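PDB 3ORY: flap endonuclease 1 from Desulfurococcus amylolyticus, which probably cuts 5' flaps from branched DNA at the junction of single and double strand, as flap endonucleases of DNA replication and repair do. Local coordinates for residues A[43-54]-A[136-146]; A[165-173]-A[185-196]. One frame throughout, in Å; residues are numbered along the deposited sequence.

Contact 1: residues A[43-54]-A[136-146]; sequences YNALYQFLAAIR and MMSAKLTEEMV
Leu141 pushes its side chain between Tyr43, Leu46, Tyr47 and Leu50 of helix 42-52, the helix that follows strand 37-41 of the PIN-like nuclease core; the extended run 136-142 leads along it into helix 143-156. This end is tightly packed. With CG anti to the backbone N (chi1 -179°), the two Leu141 methyls part: CD1 rests on Leu46 CB at 4.0 Å, while CD2 crosses toward Tyr43 CG. Leu141 CB lies 3.4 Å from Tyr47 CZ, and Leu141 N gives Tyr47 OH a weak bond. A branched leucine suits a site bounded by two rings and two leucines. Beyond it, Val146 CG2 meets Tyr43 CE1 at 3.6 Å, and the tyrosine's hydroxyl is hydrogen-bonded to the backbone O of Lys96. Leu50 CD2 and Met145 CE meet tip to tip, the flexible thioether reaching out from just past Thr142, whose OG1 caps the helix by accepting from Met145 N.

Toward Met136 and Met137 the contact becomes more open to solvent, Met137 being exposed. Here the long chain and flat guanidinium of Arg54 do the work, with Met136 CE over one face. NE and NH2 share Leu50 O, whereas NH1 and NH2 both donate to Met137 O, Arg54 NH2 at 2.8 Å with an N-H...O angle of 159°.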
loop_
_atom_site.group_PDB
_atom_site.type_symbol
_atom_site.label_atom_id
_atom_site.label_comp_id
_atom_site.label_asym_id
_atom_site.label_seq_id
_atom_site.Cartn_x
_atom_site.Cartn_y
_atom_site.Cartn_z
ATOM N N TYR A 43 5.478 3.559 -1.574
ATOM C CA TYR A 43 4.535 4.076 -2.583
ATOM C C TYR A 43 3.105 3.695 -2.236
ATOM O O TYR A 43 2.203 4.522 -2.355
ATOM C CB TYR A 43 4.901 3.601 -4.012
ATOM C CG TYR A 43 6.146 4.239 -4.609
ATOM C CD1 TYR A 43 7.010 5.013 -3.830
ATOM C CD2 TYR A 43 6.480 4.036 -5.951
ATOM C CE1 TYR A 43 8.167 5.578 -4.382
ATOM C CE2 TYR A 43 7.631 4.607 -6.511
ATOM C CZ TYR A 43 8.465 5.370 -5.718
ATOM O OH TYR A 43 9.613 5.925 -6.245
ATOM N N ASN A 44 2.889 2.452 -1.801
ATOM C CA ASN A 44 1.530 2.019 -1.495
ATOM C C ASN A 44 0.941 2.837 -0.352
ATOM O O ASN A 44 -0.214 3.259 -0.425
ATOM C CB ASN A 44 1.453 0.524 -1.162
ATOM C CG ASN A 44 0.068 -0.025 -1.339
ATOM O OD1 ASN A 44 -0.286 -0.516 -2.427
ATOM N ND2 ASN A 44 -0.745 0.062 -0.290
ATOM N N ALA A 45 1.732 3.055 0.697
ATOM C CA ALA A 45 1.288 3.884 1.817
ATOM C C ALA A 45 0.953 5.297 1.364
ATOM O O ALA A 45 -0.070 5.838 1.753
ATOM C CB ALA A 45 2.338 3.905 2.959
ATOM N N LEU A 46 1.809 5.895 0.539
ATOM C CA LEU A 46 1.563 7.268 0.093
ATOM C C LEU A 46 0.290 7.357 -0.740
ATOM O O LEU A 46 -0.456 8.322 -0.623
ATOM C CB LEU A 46 2.779 7.839 -0.675
ATOM C CG LEU A 46 4.065 7.965 0.156
ATOM C CD1 LEU A 46 5.239 8.511 -0.679
ATOM C CD2 LEU A 46 3.856 8.827 1.389
ATOM N N TYR A 47 0.042 6.344 -1.568
ATOM C CA TYR A 47 -1.208 6.248 -2.315
ATOM C C TYR A 47 -2.431 6.116 -1.404
ATOM O O TYR A 47 -3.479 6.729 -1.673
ATOM C CB TYR A 47 -1.151 5.104 -3.347
ATOM C CG TYR A 47 -0.609 5.571 -4.684
ATOM C CD1 TYR A 47 -1.252 6.597 -5.393
ATOM C CD2 TYR A 47 0.551 5.026 -5.225
ATOM C CE1 TYR A 47 -0.769 7.045 -6.610
ATOM C CE2 TYR A 47 1.058 5.483 -6.462
ATOM C CZ TYR A 47 0.385 6.484 -7.137
ATOM O OH TYR A 47 0.855 6.953 -8.338
ATOM N N GLN A 48 -2.302 5.327 -0.333
ATOM C CA GLN A 48 -3.399 5.202 0.641
ATOM C C GLN A 48 -3.736 6.547 1.283
ATOM O O GLN A 48 -4.916 6.913 1.379
ATOM C CB GLN A 48 -3.098 4.168 1.729
ATOM C CG GLN A 48 -2.872 2.747 1.231
ATOM C CD GLN A 48 -3.859 2.306 0.156
ATOM O OE1 GLN A 48 -5.074 2.535 0.254
ATOM N NE2 GLN A 48 -3.339 1.641 -0.869
ATOM N N PHE A 49 -2.698 7.279 1.691
ATOM C CA PHE A 49 -2.874 8.602 2.303
ATOM C C PHE A 49 -3.484 9.607 1.321
ATOM O O PHE A 49 -4.349 10.420 1.692
ATOM C CB PHE A 49 -1.540 9.128 2.833
ATOM C CG PHE A 49 -0.878 8.217 3.838
ATOM C CD1 PHE A 49 -1.634 7.504 4.767
ATOM C CD2 PHE A 49 0.515 8.100 3.874
ATOM C CE1 PHE A 49 -1.025 6.655 5.705
ATOM C CE2 PHE A 49 1.139 7.264 4.813
ATOM C CZ PHE A 49 0.369 6.544 5.732
ATOM N N LEU A 50 -3.039 9.544 0.070
ATOM C CA LEU A 50 -3.584 10.406 -0.975
ATOM C C LEU A 50 -5.087 10.208 -1.154
ATOM O O LEU A 50 -5.822 11.178 -1.351
ATOM C CB LEU A 50 -2.846 10.196 -2.307
ATOM C CG LEU A 50 -1.455 10.812 -2.434
ATOM C CD1 LEU A 50 -0.762 10.349 -3.733
ATOM C CD2 LEU A 50 -1.521 12.340 -2.382
ATOM N N ALA A 51 -5.539 8.961 -1.051
ATOM C CA ALA A 51 -6.948 8.630 -1.225
ATOM C C ALA A 51 -7.783 8.828 0.048
ATOM O O ALA A 51 -8.952 9.217 -0.025
ATOM C CB ALA A 51 -7.090 7.183 -1.730
ATOM N N ALA A 52 -7.194 8.551 1.210
ATOM C CA ALA A 52 -7.974 8.494 2.461
ATOM C C ALA A 52 -8.026 9.818 3.229
ATOM O O ALA A 52 -8.977 10.072 3.976
ATOM C CB ALA A 52 -7.456 7.370 3.367
ATOM N N ILE A 53 -7.009 10.653 3.056
ATOM C CA ILE A 53 -6.935 11.901 3.800
ATOM C C ILE A 53 -7.412 13.070 2.938
ATOM O O ILE A 53 -6.746 13.475 1.987
ATOM C CB ILE A 53 -5.536 12.096 4.419
ATOM C CG1 ILE A 53 -5.278 10.937 5.396
ATOM C CG2 ILE A 53 -5.441 13.433 5.153
ATOM C CD1 ILE A 53 -3.855 10.660 5.633
ATOM N N ARG A 54 -8.595 13.577 3.281
ATOM C CA ARG A 54 -9.319 14.549 2.467
ATOM C C ARG A 54 -9.998 15.605 3.335
ATOM O O ARG A 54 -10.273 15.370 4.510
ATOM C CB ARG A 54 -10.381 13.838 1.616
ATOM C CG ARG A 54 -9.809 12.864 0.566
ATOM C CD ARG A 54 -9.059 13.632 -0.518
ATOM N NE ARG A 54 -8.306 12.768 -1.419
ATOM C CZ ARG A 54 -8.552 12.622 -2.718
ATOM N NH1 ARG A 54 -9.544 13.289 -3.307
ATOM N NH2 ARG A 54 -7.789 11.809 -3.433
ATOM N N MET A 136 -14.458 12.301 -6.227
ATOM C CA MET A 136 -13.149 12.438 -5.586
ATOM C C MET A 136 -12.025 12.112 -6.562
ATOM O O MET A 136 -11.968 11.013 -7.102
ATOM C CB MET A 136 -13.043 11.542 -4.355
ATOM C CG MET A 136 -13.612 12.146 -3.083
ATOM S SD MET A 136 -13.528 10.973 -1.715
ATOM C CE MET A 136 -11.764 10.751 -1.512
ATOM N N MET A 137 -11.144 13.079 -6.794
ATOM C CA MET A 137 -10.075 12.893 -7.770
ATOM C C MET A 137 -8.977 11.972 -7.248
ATOM O O MET A 137 -8.651 11.993 -6.057
ATOM C CB MET A 137 -9.508 14.235 -8.254
ATOM C CG MET A 137 -8.762 15.059 -7.221
ATOM S SD MET A 137 -7.693 16.289 -8.016
ATOM C CE MET A 137 -6.261 15.279 -8.428
ATOM N N SER A 138 -8.430 11.154 -8.146
ATOM C CA SER A 138 -7.300 10.292 -7.828
ATOM C C SER A 138 -6.024 11.087 -8.049
ATOM O O SER A 138 -5.664 11.397 -9.189
ATOM C CB SER A 138 -7.297 9.051 -8.720
ATOM O OG SER A 138 -8.543 8.379 -8.658
ATOM N N ALA A 139 -5.355 11.435 -6.956
ATOM C CA ALA A 139 -4.132 12.217 -7.033
ATOM C C ALA A 139 -2.970 11.382 -7.585
ATOM O O ALA A 139 -2.868 10.183 -7.306
ATOM C CB ALA A 139 -3.787 12.790 -5.666
ATOM N N LYS A 140 -2.116 12.013 -8.382
ATOM C CA LYS A 140 -0.894 11.369 -8.866
ATOM C C LYS A 140 0.215 11.471 -7.818
ATOM O O LYS A 140 0.443 12.532 -7.243
ATOM C CB LYS A 140 -0.423 12.011 -10.174
ATOM C CG LYS A 140 -1.299 11.718 -11.376
ATOM C CD LYS A 140 -0.958 12.597 -12.594
ATOM C CE LYS A 140 -1.884 12.291 -13.792
ATOM N NZ LYS A 140 -1.707 13.220 -14.943
ATOM N N LEU A 141 0.905 10.364 -7.566
ATOM C CA LEU A 141 2.125 10.405 -6.752
ATOM C C LEU A 141 3.295 10.788 -7.648
ATOM O O LEU A 141 3.564 10.112 -8.635
ATOM C CB LEU A 141 2.389 9.047 -6.086
ATOM C CG LEU A 141 3.631 8.957 -5.187
ATOM C CD1 LEU A 141 3.494 9.915 -3.992
ATOM C CD2 LEU A 141 3.845 7.521 -4.724
ATOM N N THR A 142 3.990 11.868 -7.300
ATOM C CA THR A 142 5.137 12.324 -8.085
ATOM C C THR A 142 6.449 12.087 -7.341
ATOM O O THR A 142 6.462 11.868 -6.131
ATOM C CB THR A 142 5.066 13.824 -8.393
ATOM O OG1 THR A 142 5.376 14.549 -7.200
ATOM C CG2 THR A 142 3.675 14.231 -8.919
ATOM N N GLU A 143 7.548 12.143 -8.081
ATOM C CA GLU A 143 8.882 12.018 -7.504
ATOM C C GLU A 143 9.164 13.077 -6.418
ATOM O O GLU A 143 9.764 12.764 -5.396
ATOM C CB GLU A 143 9.938 12.024 -8.633
ATOM C CG GLU A 143 11.412 11.949 -8.184
ATOM C CD GLU A 143 11.747 10.728 -7.324
ATOM O OE1 GLU A 143 11.019 9.695 -7.361
ATOM O OE2 GLU A 143 12.756 10.820 -6.590
ATOM N N GLU A 144 8.710 14.317 -6.626
ATOM C CA GLU A 144 8.862 15.371 -5.612
ATOM C C GLU A 144 8.138 15.020 -4.305
ATOM O O GLU A 144 8.672 15.255 -3.214
ATOM C CB GLU A 144 8.405 16.751 -6.148
ATOM C CG GLU A 144 8.305 17.859 -5.069
ATOM C CD GLU A 144 7.894 19.236 -5.621
ATOM O OE1 GLU A 144 7.309 19.315 -6.724
ATOM O OE2 GLU A 144 8.154 20.253 -4.941
ATOM N N MET A 145 6.940 14.443 -4.405
ATOM C CA MET A 145 6.204 14.014 -3.212
ATOM C C MET A 145 6.936 12.877 -2.479
ATOM O O MET A 145 6.951 12.835 -1.245
ATOM C CB MET A 145 4.783 13.593 -3.570
ATOM C CG MET A 145 3.926 14.747 -4.107
ATOM S SD MET A 145 2.542 14.191 -5.140
ATOM C CE MET A 145 1.588 13.306 -3.943
ATOM N N VAL A 146 7.557 11.979 -3.250
ATOM C CA VAL A 146 8.375 10.904 -2.675
ATOM C C VAL A 146 9.594 11.492 -1.945
ATOM O O VAL A 146 9.904 11.103 -0.818
ATOM C CB VAL A 146 8.793 9.864 -3.753
ATOM C CG1 VAL A 146 9.817 8.860 -3.190
ATOM C CG2 VAL A 146 7.545 9.133 -4.290
#

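Contact 2: residues A[165-173]-A[185-196]; sequences AEGEAQAAY and SQDYDSLLFGSP
Glu168 reaches from helix 167-176 across the start of helix 189-192 to Ser185. Its CB lies 3.6 Å from Asp189 CB, and its CG rests on the same carbon. A bend at chi2 (-77°) carries CD to within 3.2 Å of Asp187 OD1. At the tip the oxygens differ: OE1 meets Ser190 CB and is buried without a polar partner, whereas OE2 accepts from Ser185 OG at 2.7 Å on its syn side. That hydroxyl also accepts from Asp187 N in an ST turn, a double role that suits serine. Glu168 OE2 stands 2.9 Å from Asp187 OD1, two acceptors brought together from opposite directions.

Farther along, small residues let the segments close up. Ala169 CB sits over the centre of the Phe193 ring, a CH-pi contact 3.5 Å from the centroid, and Ala172 CB packs against Ser190 O at 3.3 Å. One water bridges Ala169 O and Phe193 O. Gly194, at positive phi, is the C' residue of a Schellman motif ending helix 189-192. The gathering of Glu166, Glu168, Asp187 and Asp189 is consistent with the acidic, metal-binding active site of FEN1-family nucleases.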
loop_
_atom_site.group_PDB
_atom_site.type_symbol
_atom_site.label_atom_id
_atom_site.label_comp_id
_atom_site.label_asym_id
_atom_site.label_seq_id
_atom_site.Cartn_x
_atom_site.Cartn_y
_atom_site.Cartn_z
ATOM N N ALA A 165 14.920 -2.111 -6.966
ATOM C CA ALA A 165 13.829 -2.239 -7.928
ATOM C C ALA A 165 12.494 -2.163 -7.197
ATOM O O ALA A 165 12.268 -1.200 -6.475
ATOM C CB ALA A 165 13.977 -3.558 -8.749
ATOM N N GLU A 166 11.620 -3.167 -7.344
ATOM C CA GLU A 166 10.295 -3.116 -6.704
ATOM C C GLU A 166 10.380 -2.980 -5.178
ATOM O O GLU A 166 11.075 -3.767 -4.516
ATOM C CB GLU A 166 9.448 -4.359 -7.035
ATOM C CG GLU A 166 9.055 -4.495 -8.513
ATOM C CD GLU A 166 10.100 -5.256 -9.326
ATOM O OE1 GLU A 166 11.211 -5.515 -8.804
ATOM O OE2 GLU A 166 9.799 -5.619 -10.481
ATOM N N GLY A 167 9.685 -1.971 -4.639
ATOM C CA GLY A 167 9.580 -1.753 -3.199
ATOM C C GLY A 167 8.997 -2.969 -2.504
ATOM O O GLY A 167 9.493 -3.391 -1.446
ATOM N N GLU A 168 7.955 -3.543 -3.105
ATOM C CA GLU A 168 7.279 -4.725 -2.540
ATOM C C GLU A 168 8.195 -5.944 -2.458
ATOM O O GLU A 168 8.095 -6.734 -1.513
ATOM C CB GLU A 168 6.015 -5.072 -3.344
ATOM C CG GLU A 168 4.942 -3.962 -3.347
ATOM C CD GLU A 168 4.127 -3.885 -2.038
ATOM O OE1 GLU A 168 4.320 -4.725 -1.131
ATOM O OE2 GLU A 168 3.292 -2.959 -1.917
ATOM N N ALA A 169 9.074 -6.095 -3.453
ATOM C CA ALA A 169 10.072 -7.187 -3.475
ATOM C C ALA A 169 11.123 -7.039 -2.379
ATOM O O ALA A 169 11.502 -8.018 -1.734
ATOM C CB ALA A 169 10.769 -7.233 -4.853
ATOM N N GLN A 170 11.630 -5.817 -2.212
ATOM C CA GLN A 170 12.581 -5.518 -1.143
ATOM C C GLN A 170 11.952 -5.706 0.232
ATOM O O GLN A 170 12.603 -6.235 1.141
ATOM C CB GLN A 170 13.155 -4.099 -1.275
ATOM C CG GLN A 170 14.258 -3.771 -0.250
ATOM C CD GLN A 170 15.507 -4.613 -0.433
ATOM O OE1 GLN A 170 15.889 -4.939 -1.559
ATOM N NE2 GLN A 170 16.157 -4.966 0.677
ATOM N N ALA A 171 10.694 -5.284 0.382
ATOM C CA ALA A 171 9.948 -5.521 1.629
ATOM C C ALA A 171 9.907 -7.018 1.952
ATOM O O ALA A 171 10.265 -7.423 3.063
ATOM C CB ALA A 171 8.518 -4.945 1.540
ATOM N N ALA A 172 9.495 -7.831 0.973
ATOM C CA ALA A 172 9.468 -9.294 1.126
ATOM C C ALA A 172 10.828 -9.852 1.530
ATOM O O ALA A 172 10.915 -10.725 2.400
ATOM C CB ALA A 172 8.986 -9.967 -0.168
ATOM N N TYR A 173 11.888 -9.355 0.885
ATOM C CA TYR A 173 13.248 -9.829 1.160
ATOM C C TYR A 173 13.723 -9.498 2.580
ATOM O O TYR A 173 14.373 -10.320 3.231
ATOM C CB TYR A 173 14.238 -9.280 0.129
ATOM C CG TYR A 173 15.644 -9.837 0.276
ATOM C CD1 TYR A 173 15.937 -11.169 -0.068
ATOM C CD2 TYR A 173 16.682 -9.035 0.751
ATOM C CE1 TYR A 173 17.241 -11.683 0.063
ATOM C CE2 TYR A 173 17.988 -9.541 0.888
ATOM C CZ TYR A 173 18.253 -10.857 0.553
ATOM O OH TYR A 173 19.537 -11.331 0.692
ATOM N N SER A 185 1.235 -3.439 3.294
ATOM C CA SER A 185 0.746 -2.831 2.054
ATOM C C SER A 185 -0.717 -3.210 1.898
ATOM O O SER A 185 -1.173 -4.149 2.543
ATOM C CB SER A 185 1.529 -3.397 0.859
ATOM O OG SER A 185 1.097 -2.805 -0.355
ATOM N N GLN A 186 -1.447 -2.494 1.041
ATOM C CA GLN A 186 -2.801 -2.905 0.661
ATOM C C GLN A 186 -2.787 -3.948 -0.449
ATOM O O GLN A 186 -3.705 -4.765 -0.547
ATOM C CB GLN A 186 -3.676 -1.708 0.258
ATOM C CG GLN A 186 -4.043 -0.784 1.417
ATOM C CD GLN A 186 -4.538 -1.533 2.636
ATOM O OE1 GLN A 186 -3.830 -1.638 3.639
ATOM N NE2 GLN A 186 -5.737 -2.088 2.546
ATOM N N ASP A 187 -1.745 -3.959 -1.276
ATOM C CA ASP A 187 -1.692 -5.003 -2.281
ATOM C C ASP A 187 -0.929 -6.227 -1.773
ATOM O O ASP A 187 -0.361 -6.229 -0.668
ATOM C CB ASP A 187 -1.190 -4.495 -3.643
ATOM C CG ASP A 187 0.207 -3.940 -3.588
ATOM O OD1 ASP A 187 1.050 -4.499 -2.855
ATOM O OD2 ASP A 187 0.452 -2.930 -4.287
ATOM N N TYR A 188 -0.944 -7.272 -2.584
ATOM C CA TYR A 188 -0.461 -8.576 -2.179
ATOM C C TYR A 188 0.880 -8.904 -2.827
ATOM O O TYR A 188 1.369 -10.039 -2.726
ATOM C CB TYR A 188 -1.531 -9.615 -2.552
ATOM C CG TYR A 188 -2.795 -9.466 -1.729
ATOM C CD1 TYR A 188 -3.078 -10.334 -0.670
ATOM C CD2 TYR A 188 -3.704 -8.438 -1.998
ATOM C CE1 TYR A 188 -4.248 -10.174 0.099
ATOM C CE2 TYR A 188 -4.854 -8.283 -1.252
ATOM C CZ TYR A 188 -5.127 -9.148 -0.211
ATOM O OH TYR A 188 -6.282 -8.950 0.513
ATOM N N ASP A 189 1.460 -7.908 -3.497
ATOM C CA ASP A 189 2.694 -8.088 -4.280
ATOM C C ASP A 189 3.815 -8.709 -3.470
ATOM O O ASP A 189 4.556 -9.533 -3.989
ATOM C CB ASP A 189 3.192 -6.743 -4.838
ATOM C CG ASP A 189 2.169 -6.039 -5.733
ATOM O OD1 ASP A 189 0.947 -6.273 -5.603
ATOM O OD2 ASP A 189 2.599 -5.217 -6.576
ATOM N N SER A 190 3.956 -8.291 -2.211
ATOM C CA SER A 190 5.029 -8.788 -1.358
ATOM C C SER A 190 4.954 -10.310 -1.112
ATOM O O SER A 190 5.990 -10.957 -0.984
ATOM C CB SER A 190 5.150 -7.986 -0.047
ATOM O OG SER A 190 4.073 -8.236 0.843
ATOM N N LEU A 191 3.743 -10.867 -1.075
ATOM C CA LEU A 191 3.538 -12.320 -0.986
ATOM C C LEU A 191 4.029 -13.025 -2.241
ATOM O O LEU A 191 4.686 -14.066 -2.155
ATOM C CB LEU A 191 2.064 -12.658 -0.741
ATOM C CG LEU A 191 1.511 -12.202 0.616
ATOM C CD1 LEU A 191 0.003 -12.409 0.687
ATOM C CD2 LEU A 191 2.205 -12.946 1.765
ATOM N N LEU A 192 3.726 -12.447 -3.400
ATOM C CA LEU A 192 4.181 -13.002 -4.679
ATOM C C LEU A 192 5.704 -13.015 -4.742
ATOM O O LEU A 192 6.292 -13.946 -5.292
ATOM C CB LEU A 192 3.605 -12.212 -5.860
ATOM C CG LEU A 192 2.214 -12.482 -6.455
ATOM C CD1 LEU A 192 1.165 -12.793 -5.428
ATOM C CD2 LEU A 192 1.792 -11.240 -7.246
ATOM N N PHE A 193 6.324 -11.995 -4.143
ATOM C CA PHE A 193 7.786 -11.882 -4.024
ATOM C C PHE A 193 8.359 -12.663 -2.837
ATOM O O PHE A 193 9.554 -12.539 -2.506
ATOM C CB PHE A 193 8.191 -10.412 -3.903
ATOM C CG PHE A 193 8.092 -9.631 -5.189
ATOM C CD1 PHE A 193 8.795 -10.035 -6.336
ATOM C CD2 PHE A 193 7.333 -8.456 -5.240
ATOM C CE1 PHE A 193 8.721 -9.275 -7.520
ATOM C CE2 PHE A 193 7.259 -7.691 -6.413
ATOM C CZ PHE A 193 7.947 -8.101 -7.552
ATOM N N GLY A 194 7.512 -13.470 -2.200
ATOM C CA GLY A 194 7.978 -14.430 -1.210
ATOM C C GLY A 194 7.976 -13.987 0.241
ATOM O O GLY A 194 8.589 -14.654 1.085
ATOM N N SER A 195 7.302 -12.881 0.558
ATOM C CA SER A 195 7.255 -12.429 1.953
ATOM C C SER A 195 6.522 -13.465 2.799
ATOM O O SER A 195 5.416 -13.830 2.464
ATOM C CB SER A 195 6.533 -11.098 2.088
ATOM O OG SER A 195 6.446 -10.726 3.454
ATOM N N PRO A 196 7.146 -13.939 3.896
ATOM C CA PRO A 196 6.496 -14.920 4.776
ATOM C C PRO A 196 5.206 -14.379 5.397
ATOM O O PRO A 196 4.277 -15.148 5.661
ATOM C CB PRO A 196 7.544 -15.161 5.869
ATOM C CG PRO A 196 8.838 -14.875 5.207
ATOM C CD PRO A 196 8.559 -13.739 4.253
HETATM O O HOH W 1 11.718 -10.767 -2.549
#

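Overall arrangement
From the N terminus, the chain runs through strand 37-41 into helix 42-52, passes through strand 88-93 and the long helix 102-125, and returns at 136-146, where contact 1 closes a loop with 81 residues between its segments. Contact 2 follows in series, closing a far shorter one: 11 residues, including strand 182-184, separate 165-173 from 185-196. Neither loop encloses or crosses the other. Their centres lie about 19 Å apart, on opposite sides of the chain's centre, yet they touch where Asn44 and Gln48 of helix 42-52 pack on residues 185-187. The parallel pairing of strands 37-41 and 182-184 sets helix 42-52, held by contact 1, beside the 185-187 turn that leads into contact 2.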